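Inosine-uridine preferring nucleoside hydrolase family protein (Bacillus anthracis, PDB 2C40) belongs to the inosine-uridine preferring nucleoside hydrolase family and holds a calcium ion and alpha-D-ribofuranose in a pocket of its alpha/beta fold. Local coordinates at residues Trp150-Val161 / Gly168-Trp176; Asp177-Trp185 / Ser267-Gly277. One frame throughout, in Å; residues are numbered along the deposited sequence. Where two conformers were deposited one is given.

Interaction 1: Trp150-Val161 / Gly168-Trp176; sequences WMGGTFRTAGNV and GTAEWNSFW. With RIB (alpha-D-ribofuranose), chain D.
Glu171 runs alongside Gly152 and Gly153 from CB to OE2 and shows how one carboxylate can serve a helix end and a ligand together. Its CB rests 3.5 Å from Gly153 O, and CG lies beside the Gly153 amide. The chain then bends at chi2 (-78°), bringing CD up to Gly153 N and Gly152 CA. At the tip the two oxygens divide the work. Glu171 OE2 takes Gly153 N at 2.8 Å, from above the carboxylate plane, and also Ser174 N and Ser174 OG, so three donors fix it. Glu171 OE1 accepts Asn173 N, completing the N-cap of helix 172-176, and receives the hydroxyl O5 of alpha-D-ribofuranose at 2.8 Å. Asn160 ND2 donates to the same O5, while Asn173 ND2 gives a nearly straight 2.9 Å bond to Met151 O and a longer one to the sugar O3. Farther out, Val161 is wedged between two rings, CG2 over the five-membered ring of Trp172 and CG1 3.6 Å from the Phe175 ring centroid. The contact thus sets the start of helix 172-176 against the end of strand 145-151, with strand 191-194 alongside and helix 246-255 touching Met151.

Interaction 2: Asp177-Trp185 / Ser267-Gly277; sequences DPEAVARVW and SIVHTYGPSQG
Val181 places CG1 anti to its backbone N (chi1 -178°), while Trp185 has an unusual chi1 of -107°; together they put the methyl and the indole where Val269 CG2 can meet both. This is helix-on-sheet packing in the alpha/beta fold of the nucleoside hydrolase family: helix 178-186 lies along the end of strand 261-269, the short segment axes 8.4 Å apart and running roughly antiparallel at 145°. Val269 CG2 stands over the five-membered ring of Trp185 in a CH-pi contact, 3.8 Å from its centroid and close to the ring normal. Val181 CG1 lies over the same face of the indole, toward the six-membered ring, 3.5 Å from Trp185 CE3, so the two valines, crossing at about a right angle, share that face. No hydrogen bond joins the two segments, and apolar contacts carry the core of the interface. At the helix start, Pro178 fits against the turn after the strand, its CB 3.7 Å from His270 O and its CG 3.6 Å from Gln276 OE1. That oxygen accepts a hydrogen bond from Asn71 ND2, while Gln276 NE2 and Gln276 N reach Gly273 O from opposite faces of its plane and secure the type I turn. At the other end, Trp185 NE1 is buried without a polar partner in the model, 3.8 Å from Ser267 CB.

How the interactions relate
Followed from the N terminus, the chain first leaves strand 145-151 and passes into the long loop that leads to helix 172-176. Interaction 1 closes a short excursion, with just six residues between its segments, and brings the chain back into helix 172-176. Helix 178-186 follows directly and opens interaction 2, whose partner follows after 81 intervening residues at the end of strand 261-269. The two closures are therefore in series, neither enclosing nor crossing the other. They also touch: Ser174 CB lies 3.3 Å from Gly277 O, and Ala170 packs on Gln276 and Gly277. Together they tie the ribofuranose pocket to the antiparallel side of the central sheet.

Interaction 1: Trp150-Val161 / Gly168-Trp176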
loop_
_atom_site.group_PDB
_atom_site.type_symbol
_atom_site.label_atom_id
_atom_site.label_comp_id
_atom_site.label_asym_id
_atom_site.label_seq_id
_atom_site.Cartn_x
_atom_site.Cartn_y
_atom_site.Cartn_z
ATOM N N TRP A 150 26.251 -2.869 -7.261
ATOM C CA TRP A 150 25.033 -2.729 -8.026
ATOM C C TRP A 150 24.136 -3.955 -7.886
ATOM O O TRP A 150 24.574 -5.109 -7.997
ATOM C CB TRP A 150 25.382 -2.471 -9.503
ATOM C CG TRP A 150 24.203 -2.237 -10.424
ATOM C CD1 TRP A 150 23.137 -1.371 -10.234
ATOM C CD2 TRP A 150 23.973 -2.890 -11.663
ATOM N NE1 TRP A 150 22.271 -1.462 -11.279
ATOM C CE2 TRP A 150 22.754 -2.381 -12.181
ATOM C CE3 TRP A 150 24.678 -3.861 -12.392
ATOM C CZ2 TRP A 150 22.218 -2.802 -13.400
ATOM C CZ3 TRP A 150 24.145 -4.296 -13.605
ATOM C CH2 TRP A 150 22.908 -3.774 -14.087
ATOM N N MET A 151 22.857 -3.657 -7.662
ATOM C CA MET A 151 21.788 -4.598 -7.827
ATOM C C MET A 151 21.401 -4.647 -9.297
ATOM O O MET A 151 20.772 -3.739 -9.853
ATOM C CB MET A 151 20.577 -4.205 -6.965
ATOM C CG MET A 151 19.559 -5.395 -6.757
ATOM S SD MET A 151 18.535 -5.867 -8.191
ATOM C CE MET A 151 18.846 -7.601 -8.275
ATOM N N GLY A 152 21.759 -5.725 -9.944
ATOM C CA GLY A 152 21.403 -5.912 -11.347
ATOM C C GLY A 152 21.828 -7.281 -11.839
ATOM O O GLY A 152 22.657 -7.979 -11.215
ATOM N N GLY A 153 21.198 -7.685 -12.935
ATOM C CA GLY A 153 21.607 -8.853 -13.705
ATOM C C GLY A 153 21.093 -10.150 -13.142
ATOM O O GLY A 153 20.540 -10.179 -12.046
ATOM N N THR A 154 21.271 -11.198 -13.945
ATOM C CA THR A 154 21.076 -12.584 -13.543
ATOM C C THR A 154 21.804 -13.520 -14.529
ATOM O O THR A 154 21.973 -13.204 -15.735
ATOM C CB THR A 154 19.539 -12.947 -13.418
ATOM O OG1 THR A 154 19.364 -14.251 -12.877
ATOM C CG2 THR A 154 18.786 -12.853 -14.774
ATOM N N PHE A 155 22.251 -14.650 -13.999
ATOM C CA PHE A 155 22.940 -15.676 -14.800
ATOM C C PHE A 155 22.149 -16.981 -14.834
ATOM O O PHE A 155 22.594 -17.948 -15.426
ATOM C CB PHE A 155 24.407 -15.867 -14.339
ATOM C CG PHE A 155 25.233 -14.587 -14.424
ATOM C CD1 PHE A 155 25.413 -13.794 -13.310
ATOM C CD2 PHE A 155 25.789 -14.186 -15.609
ATOM C CE1 PHE A 155 26.112 -12.625 -13.388
ATOM C CE2 PHE A 155 26.503 -13.005 -15.710
ATOM C CZ PHE A 155 26.676 -12.226 -14.596
ATOM N N ARG A 156 20.944 -16.966 -14.276
ATOM C CA ARG A 156 19.930 -17.985 -14.605
ATOM C C ARG A 156 19.390 -17.808 -16.023
ATOM O O ARG A 156 19.503 -16.728 -16.625
ATOM C CB ARG A 156 18.731 -17.885 -13.690
ATOM C CG ARG A 156 18.994 -18.252 -12.239
ATOM C CD ARG A 156 17.990 -17.528 -11.414
ATOM N NE ARG A 156 17.833 -18.001 -10.055
ATOM C CZ ARG A 156 17.056 -17.383 -9.169
ATOM N NH1 ARG A 156 16.415 -16.287 -9.507
ATOM N NH2 ARG A 156 16.938 -17.849 -7.930
ATOM N N THR A 157 18.760 -18.869 -16.520
ATOM C CA THR A 157 18.112 -18.878 -17.842
ATOM C C THR A 157 16.912 -17.923 -17.993
ATOM O O THR A 157 16.545 -17.567 -19.108
ATOM C CB THR A 157 17.653 -20.269 -18.216
ATOM O OG1 THR A 157 16.969 -20.832 -17.100
ATOM C CG2 THR A 157 18.861 -21.123 -18.562
ATOM N N ALA A 158 16.297 -17.527 -16.882
ATOM C CA ALA A 158 15.225 -16.555 -16.931
ATOM C C ALA A 158 15.369 -15.527 -15.849
ATOM O O ALA A 158 15.849 -15.844 -14.747
ATOM C CB ALA A 158 13.862 -17.256 -16.817
ATOM N N GLY A 159 14.907 -14.309 -16.163
ATOM C CA GLY A 159 14.938 -13.165 -15.252
ATOM C C GLY A 159 13.568 -12.787 -14.711
ATOM O O GLY A 159 12.676 -13.610 -14.634
ATOM N N ASN A 160 13.401 -11.526 -14.327
ATOM C CA ASN A 160 12.114 -11.067 -13.724
ATOM C C ASN A 160 11.425 -10.057 -14.619
ATOM O O ASN A 160 10.383 -9.445 -14.244
ATOM C CB ASN A 160 12.353 -10.452 -12.370
ATOM C CG ASN A 160 13.278 -9.228 -12.440
ATOM O OD1 ASN A 160 13.951 -9.006 -13.441
ATOM N ND2 ASN A 160 13.287 -8.437 -11.392
ATOM N N VAL A 161 11.961 -9.923 -15.836
ATOM C CA VAL A 161 11.339 -9.122 -16.891
ATOM C C VAL A 161 10.429 -10.010 -17.764
ATOM O O VAL A 161 10.892 -10.914 -18.444
ATOM C CB VAL A 161 12.431 -8.412 -17.782
ATOM C CG1 VAL A 161 11.811 -7.615 -18.870
ATOM C CG2 VAL A 161 13.250 -7.469 -16.970
ATOM N N GLY A 168 12.662 -12.756 -21.999
ATOM C CA GLY A 168 12.503 -13.183 -20.624
ATOM C C GLY A 168 13.776 -13.639 -19.935
ATOM O O GLY A 168 13.712 -14.484 -19.044
ATOM N N THR A 169 14.927 -13.096 -20.348
ATOM C CA THR A 169 16.229 -13.531 -19.851
ATOM C C THR A 169 16.971 -12.453 -19.058
ATOM O O THR A 169 18.025 -12.720 -18.506
ATOM C CB THR A 169 17.094 -14.007 -21.063
ATOM O OG1 THR A 169 17.160 -12.986 -22.056
ATOM C CG2 THR A 169 16.488 -15.224 -21.731
ATOM N N ALA A 170 16.430 -11.233 -18.999
ATOM C CA ALA A 170 17.075 -10.106 -18.318
ATOM C C ALA A 170 16.440 -9.821 -16.953
ATOM O O ALA A 170 15.290 -10.229 -16.656
ATOM C CB ALA A 170 16.993 -8.841 -19.153
ATOM N N GLU A 171 17.197 -9.085 -16.163
ATOM C CA GLU A 171 16.757 -8.557 -14.889
ATOM C C GLU A 171 16.392 -7.081 -15.125
ATOM O O GLU A 171 16.920 -6.446 -16.043
ATOM C CB GLU A 171 17.882 -8.769 -13.891
ATOM C CG GLU A 171 17.751 -8.084 -12.599
ATOM C CD GLU A 171 18.095 -6.617 -12.665
ATOM O OE1 GLU A 171 17.443 -5.932 -11.871
ATOM O OE2 GLU A 171 18.963 -6.159 -13.505
ATOM N N TRP A 172 15.451 -6.551 -14.327
ATOM C CA TRP A 172 14.858 -5.223 -14.550
ATOM C C TRP A 172 15.783 -4.008 -14.534
ATOM O O TRP A 172 15.623 -3.095 -15.361
ATOM C CB TRP A 172 13.653 -4.981 -13.574
ATOM C CG TRP A 172 12.330 -5.201 -14.249
ATOM C CD1 TRP A 172 11.467 -6.242 -14.065
ATOM C CD2 TRP A 172 11.775 -4.397 -15.284
ATOM N NE1 TRP A 172 10.383 -6.108 -14.889
ATOM C CE2 TRP A 172 10.555 -4.985 -15.658
ATOM C CE3 TRP A 172 12.173 -3.200 -15.904
ATOM C CZ2 TRP A 172 9.750 -4.443 -16.658
ATOM C CZ3 TRP A 172 11.377 -2.656 -16.872
ATOM C CH2 TRP A 172 10.175 -3.275 -17.246
ATOM N N ASN A 173 16.672 -3.895 -13.548
ATOM C CA ASN A 173 17.590 -2.745 -13.526
ATOM C C ASN A 173 18.467 -2.668 -14.789
ATOM O O ASN A 173 18.746 -1.568 -15.278
ATOM C CB ASN A 173 18.432 -2.700 -12.237
ATOM C CG ASN A 173 17.598 -2.322 -10.993
ATOM O OD1 ASN A 173 16.505 -1.755 -11.111
ATOM N ND2 ASN A 173 18.142 -2.584 -9.805
ATOM N N SER A 174 18.894 -3.823 -15.307
ATOM C CA SER A 174 19.612 -3.886 -16.580
ATOM C C SER A 174 18.691 -3.585 -17.753
ATOM O O SER A 174 19.016 -2.770 -18.605
ATOM C CB SER A 174 20.242 -5.260 -16.821
ATOM O OG SER A 174 20.876 -5.740 -15.656
ATOM N N PHE A 175 17.558 -4.265 -17.802
ATOM C CA PHE A 175 16.583 -4.056 -18.879
ATOM C C PHE A 175 16.144 -2.579 -19.058
ATOM O O PHE A 175 15.988 -2.136 -20.160
ATOM C CB PHE A 175 15.379 -4.955 -18.628
ATOM C CG PHE A 175 14.335 -4.945 -19.734
ATOM C CD1 PHE A 175 14.646 -5.434 -20.991
ATOM C CD2 PHE A 175 13.040 -4.493 -19.485
ATOM C CE1 PHE A 175 13.723 -5.446 -21.999
ATOM C CE2 PHE A 175 12.069 -4.485 -20.493
ATOM C CZ PHE A 175 12.387 -4.979 -21.748
ATOM N N TRP A 176 15.998 -1.831 -17.970
ATOM C CA TRP A 176 15.534 -0.435 -18.044
ATOM C C TRP A 176 16.388 0.393 -18.950
ATOM O O TRP A 176 15.867 1.270 -19.645
ATOM C CB TRP A 176 15.492 0.222 -16.680
ATOM C CG TRP A 176 14.665 1.532 -16.547
ATOM C CD1 TRP A 176 13.348 1.622 -16.334
ATOM C CD2 TRP A 176 15.167 2.889 -16.498
ATOM N NE1 TRP A 176 12.958 2.913 -16.232
ATOM C CE2 TRP A 176 14.059 3.720 -16.299
ATOM C CE3 TRP A 176 16.451 3.468 -16.593
ATOM C CZ2 TRP A 176 14.161 5.106 -16.168
ATOM C CZ3 TRP A 176 16.551 4.859 -16.502
ATOM C CH2 TRP A 176 15.390 5.657 -16.285
HETATM O O5 RIB D . 14.953 -6.215 -10.637
HETATM C C5 RIB D . 14.895 -5.954 -9.206
HETATM C C4 RIB D . 14.698 -4.449 -9.010
HETATM O O4 RIB D . 13.388 -4.133 -9.527
HETATM C C3 RIB D . 14.802 -3.870 -7.584
HETATM O O3 RIB D . 16.024 -3.066 -7.499
HETATM C C2 RIB D . 13.422 -3.124 -7.307
HETATM O O2 RIB D . 13.316 -1.737 -6.738
HETATM C C1 RIB D . 12.686 -3.198 -8.669
HETATM O O HOH W 1 20.361 -11.732 -17.473
HETATM O O HOH W 2 19.389 -15.069 -18.444
#

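Interaction 2: Asp177-Trp185 / Ser267-Gly277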
loop_
_atom_site.group_PDB
_atom_site.type_symbol
_atom_site.label_atom_id
_atom_site.label_comp_id
_atom_site.label_asym_id
_atom_site.label_seq_id
_atom_site.Cartn_x
_atom_site.Cartn_y
_atom_site.Cartn_z
ATOM N N ASP A 177 17.702 0.121 -18.943
ATOM C CA ASP A 177 18.651 0.796 -19.822
ATOM C C ASP A 177 19.908 -0.088 -20.032
ATOM O O ASP A 177 20.921 0.039 -19.294
ATOM C CB ASP A 177 19.028 2.137 -19.211
ATOM C CG ASP A 177 19.826 2.988 -20.161
ATOM O OD1 ASP A 177 20.167 2.435 -21.211
ATOM O OD2 ASP A 177 20.059 4.191 -19.893
ATOM N N PRO A 178 19.837 -0.992 -21.008
ATOM C CA PRO A 178 20.941 -1.903 -21.342
ATOM C C PRO A 178 22.210 -1.219 -21.825
ATOM O O PRO A 178 23.326 -1.730 -21.576
ATOM C CB PRO A 178 20.346 -2.790 -22.434
ATOM C CG PRO A 178 18.866 -2.623 -22.295
ATOM C CD PRO A 178 18.643 -1.254 -21.837
ATOM N N GLU A 179 22.053 -0.068 -22.479
ATOM C CA GLU A 179 23.179 0.706 -22.984
ATOM C C GLU A 179 24.011 1.261 -21.826
ATOM O O GLU A 179 25.234 1.281 -21.886
ATOM C CB GLU A 179 22.664 1.801 -23.903
ATOM C CG GLU A 179 22.053 1.154 -25.153
ATOM C CD GLU A 179 21.237 2.091 -26.040
ATOM O OE1 GLU A 179 20.297 2.791 -25.553
ATOM O OE2 GLU A 179 21.501 2.077 -27.266
ATOM N N ALA A 180 23.337 1.693 -20.768
ATOM C CA ALA A 180 24.015 2.178 -19.618
ATOM C C ALA A 180 24.871 1.098 -18.980
ATOM O O ALA A 180 25.937 1.396 -18.440
ATOM C CB ALA A 180 23.039 2.688 -18.622
ATOM N N VAL A 181 24.373 -0.143 -18.987
ATOM C CA VAL A 181 25.067 -1.264 -18.361
ATOM C C VAL A 181 26.336 -1.512 -19.154
ATOM O O VAL A 181 27.436 -1.640 -18.567
ATOM C CB VAL A 181 24.221 -2.554 -18.282
ATOM C CG1 VAL A 181 25.009 -3.638 -17.581
ATOM C CG2 VAL A 181 22.923 -2.318 -17.536
ATOM N N ALA A 182 26.189 -1.530 -20.480
ATOM C CA ALA A 182 27.324 -1.669 -21.390
ATOM C C ALA A 182 28.421 -0.629 -21.145
ATOM O O ALA A 182 29.590 -0.990 -21.012
ATOM C CB ALA A 182 26.849 -1.639 -22.814
ATOM N N ARG A 183 28.043 0.640 -21.080
ATOM C CA ARG A 183 28.963 1.750 -20.746
ATOM C C ARG A 183 29.698 1.588 -19.402
ATOM O O ARG A 183 30.916 1.854 -19.271
ATOM C CB ARG A 183 28.154 2.981 -20.560
ATOM C CG ARG A 183 28.150 3.852 -21.670
ATOM C CD ARG A 183 29.093 5.041 -21.431
ATOM N NE ARG A 183 29.488 5.509 -22.753
ATOM C CZ ARG A 183 28.644 5.989 -23.655
ATOM N NH1 ARG A 183 27.359 6.133 -23.365
ATOM N NH2 ARG A 183 29.096 6.361 -24.846
ATOM N N VAL A 184 28.934 1.209 -18.379
ATOM C CA VAL A 184 29.531 0.978 -17.053
ATOM C C VAL A 184 30.481 -0.209 -17.179
ATOM O O VAL A 184 31.646 -0.167 -16.718
ATOM C CB VAL A 184 28.476 0.749 -15.979
ATOM C CG1 VAL A 184 29.117 0.274 -14.686
ATOM C CG2 VAL A 184 27.653 2.024 -15.757
ATOM N N TRP A 185 30.032 -1.245 -17.875
ATOM C CA TRP A 185 30.856 -2.426 -18.070
ATOM C C TRP A 185 32.169 -2.108 -18.808
ATOM O O TRP A 185 33.164 -2.774 -18.546
ATOM C CB TRP A 185 30.111 -3.507 -18.837
ATOM C CG TRP A 185 29.639 -4.730 -18.074
ATOM C CD1 TRP A 185 29.903 -6.037 -18.393
ATOM C CD2 TRP A 185 28.804 -4.772 -16.914
ATOM N NE1 TRP A 185 29.295 -6.870 -17.525
ATOM C CE2 TRP A 185 28.600 -6.128 -16.606
ATOM C CE3 TRP A 185 28.204 -3.793 -16.107
ATOM C CZ2 TRP A 185 27.828 -6.536 -15.534
ATOM C CZ3 TRP A 185 27.472 -4.202 -15.027
ATOM C CH2 TRP A 185 27.287 -5.563 -14.749
ATOM N N SER A 267 32.026 -11.416 -17.867
ATOM C CA SER A 267 30.644 -11.129 -18.203
ATOM C C SER A 267 30.524 -10.105 -19.319
ATOM O O SER A 267 31.376 -9.242 -19.459
ATOM C CB SER A 267 29.922 -10.620 -16.930
ATOM O OG SER A 267 28.521 -10.730 -17.082
ATOM N N ILE A 268 29.491 -10.260 -20.140
ATOM C CA ILE A 268 29.007 -9.234 -21.077
ATOM C C ILE A 268 27.488 -8.886 -20.820
ATOM O O ILE A 268 26.755 -9.652 -20.224
ATOM C CB ILE A 268 29.167 -9.718 -22.518
ATOM C CG1 ILE A 268 28.210 -10.890 -22.825
ATOM C CG2 ILE A 268 30.649 -10.096 -22.802
ATOM C CD1 ILE A 268 28.326 -11.402 -24.240
ATOM N N VAL A 269 27.041 -7.729 -21.293
ATOM C CA VAL A 269 25.626 -7.409 -21.322
ATOM C C VAL A 269 25.218 -7.287 -22.789
ATOM O O VAL A 269 25.970 -6.698 -23.587
ATOM C CB VAL A 269 25.245 -6.022 -20.770
ATOM C CG1 VAL A 269 23.850 -6.073 -20.013
ATOM C CG2 VAL A 269 26.319 -5.389 -19.943
ATOM N N HIS A 270 24.030 -7.822 -23.110
ATOM C CA HIS A 270 23.391 -7.614 -24.407
ATOM C C HIS A 270 22.722 -6.285 -24.371
ATOM O O HIS A 270 22.094 -5.929 -23.387
ATOM C CB HIS A 270 22.344 -8.676 -24.733
ATOM C CG HIS A 270 22.918 -10.038 -24.974
ATOM N ND1 HIS A 270 22.150 -11.111 -25.373
ATOM C CD2 HIS A 270 24.184 -10.505 -24.872
ATOM C CE1 HIS A 270 22.923 -12.180 -25.503
ATOM N NE2 HIS A 270 24.154 -11.842 -25.183
ATOM N N THR A 271 22.843 -5.568 -25.484
ATOM C CA THR A 271 22.467 -4.156 -25.576
ATOM C C THR A 271 21.212 -3.932 -26.435
ATOM O O THR A 271 20.552 -2.897 -26.287
ATOM C CB THR A 271 23.700 -3.286 -26.101
ATOM O OG1 THR A 271 23.243 -2.078 -26.704
ATOM C CG2 THR A 271 24.470 -3.994 -27.186
ATOM N N TYR A 272 20.859 -4.898 -27.292
ATOM C CA TYR A 272 19.838 -4.708 -28.325
ATOM C C TYR A 272 19.087 -5.997 -28.652
ATOM O O TYR A 272 19.563 -7.100 -28.352
ATOM C CB TYR A 272 20.501 -4.145 -29.597
ATOM N N GLY A 273 17.898 -5.858 -29.248
ATOM C CA GLY A 273 17.105 -7.024 -29.670
ATOM C C GLY A 273 16.345 -7.645 -28.520
ATOM O O GLY A 273 16.276 -7.054 -27.449
ATOM N N PRO A 274 15.752 -8.836 -28.731
ATOM C CA PRO A 274 14.889 -9.446 -27.715
ATOM C C PRO A 274 15.576 -9.852 -26.408
ATOM O O PRO A 274 14.878 -10.062 -25.430
ATOM C CB PRO A 274 14.385 -10.695 -28.424
ATOM C CG PRO A 274 15.515 -11.002 -29.419
ATOM C CD PRO A 274 15.826 -9.672 -29.943
ATOM N N SER A 275 16.898 -9.998 -26.427
ATOM C CA SER A 275 17.689 -10.376 -25.265
ATOM C C SER A 275 18.376 -9.195 -24.574
ATOM O O SER A 275 19.235 -9.401 -23.693
ATOM C CB SER A 275 18.757 -11.387 -25.693
ATOM O OG SER A 275 19.827 -10.715 -26.311
ATOM N N GLN A 276 18.004 -7.973 -24.951
ATOM C CA GLN A 276 18.539 -6.754 -24.335
ATOM C C GLN A 276 18.526 -6.836 -22.843
ATOM O O GLN A 276 17.517 -7.197 -22.276
ATOM C CB GLN A 276 17.576 -5.577 -24.467
ATOM C CG GLN A 276 17.485 -4.816 -25.679
ATOM C CD GLN A 276 16.253 -3.920 -25.581
ATOM O OE1 GLN A 276 16.170 -3.043 -24.716
ATOM N NE2 GLN A 276 15.297 -4.159 -26.451
ATOM N N GLY A 277 19.580 -6.349 -22.204
ATOM C CA GLY A 277 19.671 -6.391 -20.751
ATOM C C GLY A 277 20.208 -7.697 -20.177
ATOM O O GLY A 277 20.631 -7.736 -19.019
#